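Local atomic coordinates of thiamine pyrophosphokinase (Bacillus subtilis, PDB entry 3LM8), a protein that catalyses the ATP-dependent pyrophosphorylation of thiamine to thiamine diphosphate, releasing AMP, and takes part in thiamine salvage. Residues A[133-147]-A[198-212]. The protein carries 1 engineered substitution. Residues are numbered along the deposited sequence; the frame is centred on the assembly and turned at random.
Engineered in segment 198-212: Val203 (natural residue Ala).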
loop_
_atom_site.group_PDB
_atom_site.type_symbol
_atom_site.label_atom_id
_atom_site.label_comp_id
_atom_site.label_asym_id
_atom_site.label_seq_id
_atom_site.Cartn_x
_atom_site.Cartn_y
_atom_site.Cartn_z
ATOM N N GLN A 133 5.183 2.470 -9.844
ATOM C CA GLN A 133 4.409 1.805 -10.885
ATOM C C GLN A 133 3.484 0.682 -10.451
ATOM O O GLN A 133 3.067 -0.129 -11.279
ATOM C CB GLN A 133 5.331 1.317 -12.026
ATOM C CG GLN A 133 6.606 0.615 -11.612
ATOM C CD GLN A 133 7.565 0.440 -12.790
ATOM O OE1 GLN A 133 7.255 -0.257 -13.754
ATOM N NE2 GLN A 133 8.733 1.083 -12.716
ATOM N N ASN A 134 3.139 0.649 -9.166
ATOM C CA ASN A 134 2.251 -0.396 -8.677
ATOM C C ASN A 134 1.282 0.045 -7.580
ATOM O O ASN A 134 1.558 0.975 -6.821
ATOM C CB ASN A 134 3.060 -1.599 -8.167
ATOM C CG ASN A 134 4.030 -2.128 -9.195
ATOM O OD1 ASN A 134 5.114 -1.575 -9.382
ATOM N ND2 ASN A 134 3.644 -3.195 -9.879
ATOM N N HIS A 135 0.143 -0.643 -7.523
ATOM C CA HIS A 135 -0.886 -0.415 -6.522
ATOM C C HIS A 135 -1.284 -1.806 -6.056
ATOM O O HIS A 135 -1.846 -2.595 -6.811
ATOM C CB HIS A 135 -2.104 0.292 -7.122
ATOM C CG HIS A 135 -1.908 1.759 -7.341
ATOM N ND1 HIS A 135 -2.912 2.579 -7.809
ATOM C CD2 HIS A 135 -0.829 2.554 -7.154
ATOM C CE1 HIS A 135 -2.460 3.816 -7.898
ATOM N NE2 HIS A 135 -1.198 3.829 -7.507
ATOM N N ILE A 136 -0.982 -2.119 -4.811
ATOM C CA ILE A 136 -1.311 -3.432 -4.297
ATOM C C ILE A 136 -2.447 -3.336 -3.303
ATOM O O ILE A 136 -2.504 -2.394 -2.506
ATOM C CB ILE A 136 -0.085 -4.070 -3.616
ATOM C CG1 ILE A 136 1.041 -4.181 -4.631
ATOM C CG2 ILE A 136 -0.436 -5.458 -3.085
ATOM C CD1 ILE A 136 2.367 -4.332 -4.022
ATOM N N GLN A 137 -3.347 -4.311 -3.353
ATOM C CA GLN A 137 -4.489 -4.336 -2.448
ATOM C C GLN A 137 -4.991 -5.757 -2.282
ATOM O O GLN A 137 -5.002 -6.548 -3.225
ATOM C CB GLN A 137 -5.615 -3.459 -2.986
ATOM C CG GLN A 137 -6.268 -2.577 -1.951
ATOM C CD GLN A 137 -7.430 -1.781 -2.527
ATOM O OE1 GLN A 137 -7.255 -0.972 -3.445
ATOM N NE2 GLN A 137 -8.627 -2.009 -1.990
HETATM N N MSE A 138 -5.395 -6.078 -1.062
HETATM C CA MSE A 138 -5.904 -7.398 -0.757
HETATM C C MSE A 138 -7.392 -7.325 -0.507
HETATM O O MSE A 138 -7.893 -6.339 0.022
HETATM C CB MSE A 138 -5.202 -7.965 0.474
HETATM C CG MSE A 138 -3.952 -8.765 0.157
HETATM SE SE MSE A 138 -3.245 -9.684 1.706
HETATM C CE MSE A 138 -4.849 -9.806 2.781
ATOM N N PHE A 139 -8.109 -8.368 -0.892
ATOM C CA PHE A 139 -9.545 -8.376 -0.670
ATOM C C PHE A 139 -10.074 -9.680 -0.109
ATOM O O PHE A 139 -9.616 -10.778 -0.468
ATOM C CB PHE A 139 -10.324 -8.113 -1.964
ATOM C CG PHE A 139 -10.059 -6.777 -2.592
ATOM C CD1 PHE A 139 -8.930 -6.577 -3.380
ATOM C CD2 PHE A 139 -10.961 -5.729 -2.422
ATOM C CE1 PHE A 139 -8.702 -5.347 -3.996
ATOM C CE2 PHE A 139 -10.747 -4.495 -3.030
ATOM C CZ PHE A 139 -9.612 -4.299 -3.823
ATOM N N PRO A 140 -11.034 -9.571 0.810
ATOM C CA PRO A 140 -11.647 -10.761 1.404
ATOM C C PRO A 140 -12.749 -11.138 0.407
ATOM O O PRO A 140 -12.960 -10.437 -0.585
ATOM C CB PRO A 140 -12.223 -10.235 2.719
ATOM C CG PRO A 140 -12.605 -8.800 2.375
ATOM C CD PRO A 140 -11.395 -8.347 1.557
ATOM N N PRO A 141 -13.447 -12.255 0.633
ATOM C CA PRO A 141 -14.502 -12.582 -0.332
ATOM C C PRO A 141 -15.509 -11.431 -0.491
ATOM O O PRO A 141 -15.803 -10.710 0.458
ATOM C CB PRO A 141 -15.111 -13.841 0.266
ATOM C CG PRO A 141 -13.868 -14.547 0.793
ATOM C CD PRO A 141 -13.145 -13.409 1.502
ATOM N N GLY A 142 -16.020 -11.249 -1.700
ATOM C CA GLY A 142 -16.962 -10.176 -1.946
ATOM C C GLY A 142 -17.052 -9.911 -3.433
ATOM O O GLY A 142 -16.666 -10.765 -4.226
ATOM N N GLU A 143 -17.552 -8.739 -3.813
ATOM C CA GLU A 143 -17.684 -8.372 -5.217
ATOM C C GLU A 143 -17.204 -6.930 -5.388
ATOM O O GLU A 143 -17.811 -6.004 -4.855
ATOM C CB GLU A 143 -19.143 -8.489 -5.649
ATOM C CG GLU A 143 -19.345 -8.437 -7.153
ATOM C CD GLU A 143 -20.804 -8.319 -7.543
ATOM O OE1 GLU A 143 -21.159 -8.761 -8.659
ATOM O OE2 GLU A 143 -21.591 -7.772 -6.738
ATOM N N TYR A 144 -16.141 -6.736 -6.163
ATOM C CA TYR A 144 -15.564 -5.403 -6.334
ATOM C C TYR A 144 -15.484 -4.854 -7.765
ATOM O O TYR A 144 -15.295 -5.599 -8.731
ATOM C CB TYR A 144 -14.162 -5.404 -5.717
ATOM C CG TYR A 144 -14.074 -6.157 -4.405
ATOM C CD1 TYR A 144 -14.290 -5.512 -3.189
ATOM C CD2 TYR A 144 -13.809 -7.535 -4.386
ATOM C CE1 TYR A 144 -14.246 -6.213 -1.978
ATOM C CE2 TYR A 144 -13.764 -8.251 -3.185
ATOM C CZ TYR A 144 -13.983 -7.582 -1.981
ATOM O OH TYR A 144 -13.940 -8.276 -0.788
ATOM N N ASP A 145 -15.615 -3.532 -7.875
ATOM C CA ASP A 145 -15.551 -2.822 -9.153
ATOM C C ASP A 145 -14.242 -2.043 -9.245
ATOM O O ASP A 145 -13.726 -1.573 -8.234
ATOM C CB ASP A 145 -16.689 -1.799 -9.261
ATOM C CG ASP A 145 -18.022 -2.414 -9.654
ATOM O OD1 ASP A 145 -19.055 -1.737 -9.439
ATOM O OD2 ASP A 145 -18.044 -3.548 -10.189
ATOM N N ILE A 146 -13.708 -1.910 -10.458
ATOM C CA ILE A 146 -12.500 -1.114 -10.693
ATOM C C ILE A 146 -12.743 -0.301 -11.949
ATOM O O ILE A 146 -13.575 -0.651 -12.780
ATOM C CB ILE A 146 -11.205 -1.946 -10.933
ATOM C CG1 ILE A 146 -11.412 -2.941 -12.065
ATOM C CG2 ILE A 146 -10.769 -2.646 -9.663
ATOM C CD1 ILE A 146 -10.153 -3.721 -12.384
ATOM N N GLU A 147 -12.009 0.792 -12.077
ATOM C CA GLU A 147 -12.121 1.667 -13.234
ATOM C C GLU A 147 -10.827 1.493 -14.030
ATOM O O GLU A 147 -9.801 1.125 -13.466
ATOM C CB GLU A 147 -12.289 3.118 -12.762
ATOM C CG GLU A 147 -12.777 4.084 -13.832
ATOM C CD GLU A 147 -13.145 5.447 -13.263
ATOM O OE1 GLU A 147 -13.936 5.487 -12.293
ATOM O OE2 GLU A 147 -12.651 6.472 -13.785
ATOM N N GLY A 198 -14.739 -2.602 -14.589
ATOM C CA GLY A 198 -14.588 -4.037 -14.557
ATOM C C GLY A 198 -15.023 -4.564 -13.205
ATOM O O GLY A 198 -14.955 -3.867 -12.187
ATOM N N THR A 199 -15.471 -5.809 -13.184
ATOM C CA THR A 199 -15.903 -6.405 -11.937
ATOM C C THR A 199 -15.201 -7.741 -11.722
ATOM O O THR A 199 -14.840 -8.443 -12.669
ATOM C CB THR A 199 -17.434 -6.624 -11.941
ATOM O OG1 THR A 199 -18.079 -5.426 -12.380
ATOM C CG2 THR A 199 -17.936 -6.962 -10.548
ATOM N N PHE A 200 -14.976 -8.066 -10.461
ATOM C CA PHE A 200 -14.373 -9.333 -10.110
ATOM C C PHE A 200 -14.988 -9.709 -8.775
ATOM O O PHE A 200 -15.413 -8.841 -8.015
ATOM C CB PHE A 200 -12.837 -9.233 -10.022
ATOM C CG PHE A 200 -12.328 -8.400 -8.880
ATOM C CD1 PHE A 200 -12.258 -7.018 -8.984
ATOM C CD2 PHE A 200 -11.886 -9.008 -7.704
ATOM C CE1 PHE A 200 -11.744 -6.249 -7.935
ATOM C CE2 PHE A 200 -11.376 -8.253 -6.652
ATOM C CZ PHE A 200 -11.303 -6.871 -6.766
ATOM N N SER A 201 -15.077 -11.001 -8.510
ATOM C CA SER A 201 -15.654 -11.478 -7.267
ATOM C C SER A 201 -15.344 -12.955 -7.058
ATOM O O SER A 201 -15.119 -13.709 -8.007
ATOM C CB SER A 201 -17.169 -11.234 -7.260
ATOM O OG SER A 201 -17.749 -11.564 -8.506
ATOM N N PHE A 202 -15.314 -13.344 -5.794
ATOM C CA PHE A 202 -15.017 -14.709 -5.392
ATOM C C PHE A 202 -15.674 -14.918 -4.029
ATOM O O PHE A 202 -15.905 -13.962 -3.283
ATOM C CB PHE A 202 -13.492 -14.920 -5.318
ATOM C CG PHE A 202 -12.760 -13.827 -4.583
ATOM C CD1 PHE A 202 -12.650 -12.554 -5.136
ATOM C CD2 PHE A 202 -12.243 -14.052 -3.305
ATOM C CE1 PHE A 202 -12.051 -11.528 -4.432
ATOM C CE2 PHE A 202 -11.634 -13.022 -2.592
ATOM C CZ PHE A 202 -11.542 -11.756 -3.157
ATOM N N VAL A 203 -15.973 -16.164 -3.699
ATOM C CA VAL A 203 -16.646 -16.443 -2.443
ATOM C C VAL A 203 -15.782 -16.836 -1.247
ATOM O O VAL A 203 -16.179 -16.614 -0.102
ATOM C CB VAL A 203 -17.719 -17.516 -2.671
ATOM C CG1 VAL A 203 -18.727 -16.997 -3.693
ATOM C CG2 VAL A 203 -17.074 -18.813 -3.165
ATOM N N LYS A 204 -14.605 -17.400 -1.505
ATOM C CA LYS A 204 -13.727 -17.828 -0.424
ATOM C C LYS A 204 -12.243 -17.541 -0.695
ATOM O O LYS A 204 -11.782 -17.613 -1.837
ATOM C CB LYS A 204 -13.938 -19.327 -0.177
ATOM C CG LYS A 204 -13.330 -19.852 1.121
ATOM C CD LYS A 204 -13.673 -21.327 1.333
ATOM C CE LYS A 204 -13.338 -21.779 2.742
ATOM N NZ LYS A 204 -14.185 -21.073 3.744
ATOM N N GLY A 205 -11.501 -17.226 0.368
ATOM C CA GLY A 205 -10.083 -16.936 0.228
ATOM C C GLY A 205 -9.684 -15.470 0.351
ATOM O O GLY A 205 -10.498 -14.589 0.635
ATOM N N ILE A 206 -8.400 -15.214 0.137
ATOM C CA ILE A 206 -7.843 -13.868 0.210
ATOM C C ILE A 206 -7.203 -13.584 -1.133
ATOM O O ILE A 206 -6.289 -14.286 -1.554
ATOM C CB ILE A 206 -6.764 -13.783 1.294
ATOM C CG1 ILE A 206 -7.363 -14.198 2.634
ATOM C CG2 ILE A 206 -6.192 -12.374 1.362
ATOM C CD1 ILE A 206 -6.328 -14.464 3.692
ATOM N N LEU A 207 -7.685 -12.555 -1.811
ATOM C CA LEU A 207 -7.148 -12.225 -3.119
ATOM C C LEU A 207 -6.284 -10.968 -3.088
ATOM O O LEU A 207 -6.586 -10.007 -2.371
ATOM C CB LEU A 207 -8.291 -12.027 -4.100
ATOM C CG LEU A 207 -7.854 -11.946 -5.556
ATOM C CD1 LEU A 207 -7.461 -13.352 -6.028
ATOM C CD2 LEU A 207 -8.987 -11.379 -6.409
ATOM N N ILE A 208 -5.199 -10.986 -3.857
ATOM C CA ILE A 208 -4.307 -9.835 -3.939
ATOM C C ILE A 208 -4.507 -9.247 -5.322
ATOM O O ILE A 208 -4.720 -9.986 -6.284
ATOM C CB ILE A 208 -2.822 -10.237 -3.798
ATOM C CG1 ILE A 208 -2.610 -11.004 -2.499
ATOM C CG2 ILE A 208 -1.937 -8.977 -3.789
ATOM C CD1 ILE A 208 -1.201 -11.538 -2.331
HETATM N N MSE A 209 -4.448 -7.926 -5.428
HETATM C CA MSE A 209 -4.610 -7.285 -6.721
HETATM C C MSE A 209 -3.478 -6.322 -6.975
HETATM O O MSE A 209 -3.281 -5.367 -6.230
HETATM C CB MSE A 209 -5.929 -6.521 -6.804
HETATM C CG MSE A 209 -6.104 -5.753 -8.127
HETATM SE SE MSE A 209 -7.616 -4.526 -8.165
HETATM C CE MSE A 209 -8.753 -5.419 -9.433
ATOM N N ILE A 210 -2.730 -6.583 -8.034
ATOM C CA ILE A 210 -1.625 -5.723 -8.403
ATOM C C ILE A 210 -1.982 -5.007 -9.697
ATOM O O ILE A 210 -2.254 -5.638 -10.718
ATOM C CB ILE A 210 -0.319 -6.520 -8.650
ATOM C CG1 ILE A 210 0.064 -7.320 -7.404
ATOM C CG2 ILE A 210 0.804 -5.561 -9.063
ATOM C CD1 ILE A 210 -0.791 -8.543 -7.179
ATOM N N ARG A 211 -2.010 -3.686 -9.643
ATOM C CA ARG A 211 -2.279 -2.898 -10.829
ATOM C C ARG A 211 -0.911 -2.280 -11.106
ATOM O O ARG A 211 -0.294 -1.686 -10.213
ATOM C CB ARG A 211 -3.362 -1.866 -10.531
ATOM C CG ARG A 211 -4.603 -2.547 -9.936
ATOM C CD ARG A 211 -5.816 -1.653 -9.925
ATOM N NE ARG A 211 -6.127 -1.180 -11.271
ATOM C CZ ARG A 211 -7.211 -0.474 -11.587
ATOM N NH1 ARG A 211 -8.097 -0.158 -10.646
ATOM N NH2 ARG A 211 -7.403 -0.077 -12.842
ATOM N N SER A 212 -0.409 -2.475 -12.323
ATOM C CA SER A 212 0.908 -1.976 -12.676
ATOM C C SER A 212 1.078 -1.402 -14.071
ATOM O O SER A 212 0.124 -1.282 -14.842
ATOM C CB SER A 212 1.943 -3.079 -12.451
ATOM O OG SER A 212 1.401 -4.355 -12.732
#
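Two strand pairs stacked face to face build this part of a beta-sandwich: strand 134-139 runs antiparallel to 207-212 in the large mixed sheet, and 142-147 antiparallel to 198-202 in the four-stranded sheet. Both chain segments therefore pass from one sheet to the other, and the register slips by two residues between Phe139 and Gly142, where they turn. Paired backbone bonds join His135 with Arg211, Gln137 with Met209 and Phe139 with Leu207 in one layer, and Tyr144 with Phe200 and Ile146 with Gly198 in the other.

Phe139, Tyr144 and Phe200 form an aromatic cluster between the layers. Phe200 CG sits between its backbone N and carbonyl carbon (chi1 68°), which swings the ring in under the backbone of Tyr144, so that Tyr144 CA lies over one face of it; Phe200 CZ lies 3.4 Å from Tyr144 CB. The edge of the Phe200 ring meets the face of Phe139: Phe200 CZ stands 4.0 Å above the Phe139 plane, over its centre, and the planes make 83°, a T-shaped pair. Phe139 CD2 in turn lies over the Tyr144 ring face. Next to Phe139 CE1, which Met209 CB approaches, the CE of selenomethionine Met209 lies 3.4 Å from Ile146 CG2. Phe157 of strand 154-159 also touches Phe200 and Met209.

At the far end Arg211 crosses between the layers. Its NH2 gives a nearly straight bond (170°) of 2.8 Å to Glu147 O, with the acceptor in the guanidinium plane, while Ile146 CD1 lies over one guanidinium face. On the outer face of the smaller sheet, Thr199 OG1 donates to Asp145 OD2 at 2.9 Å. On the other face of the large sheet Ile136 and Met138 pack on helix 107-122, as does Ile206 from the adjoining turn.

The cross-layer grip is thus mostly apolar, with one directional bond from Arg211 holding one edge of the guanidinium to a main-chain carbonyl and tying the large sheet to the layer whose strand 176-181 reaches the thiamine pocket.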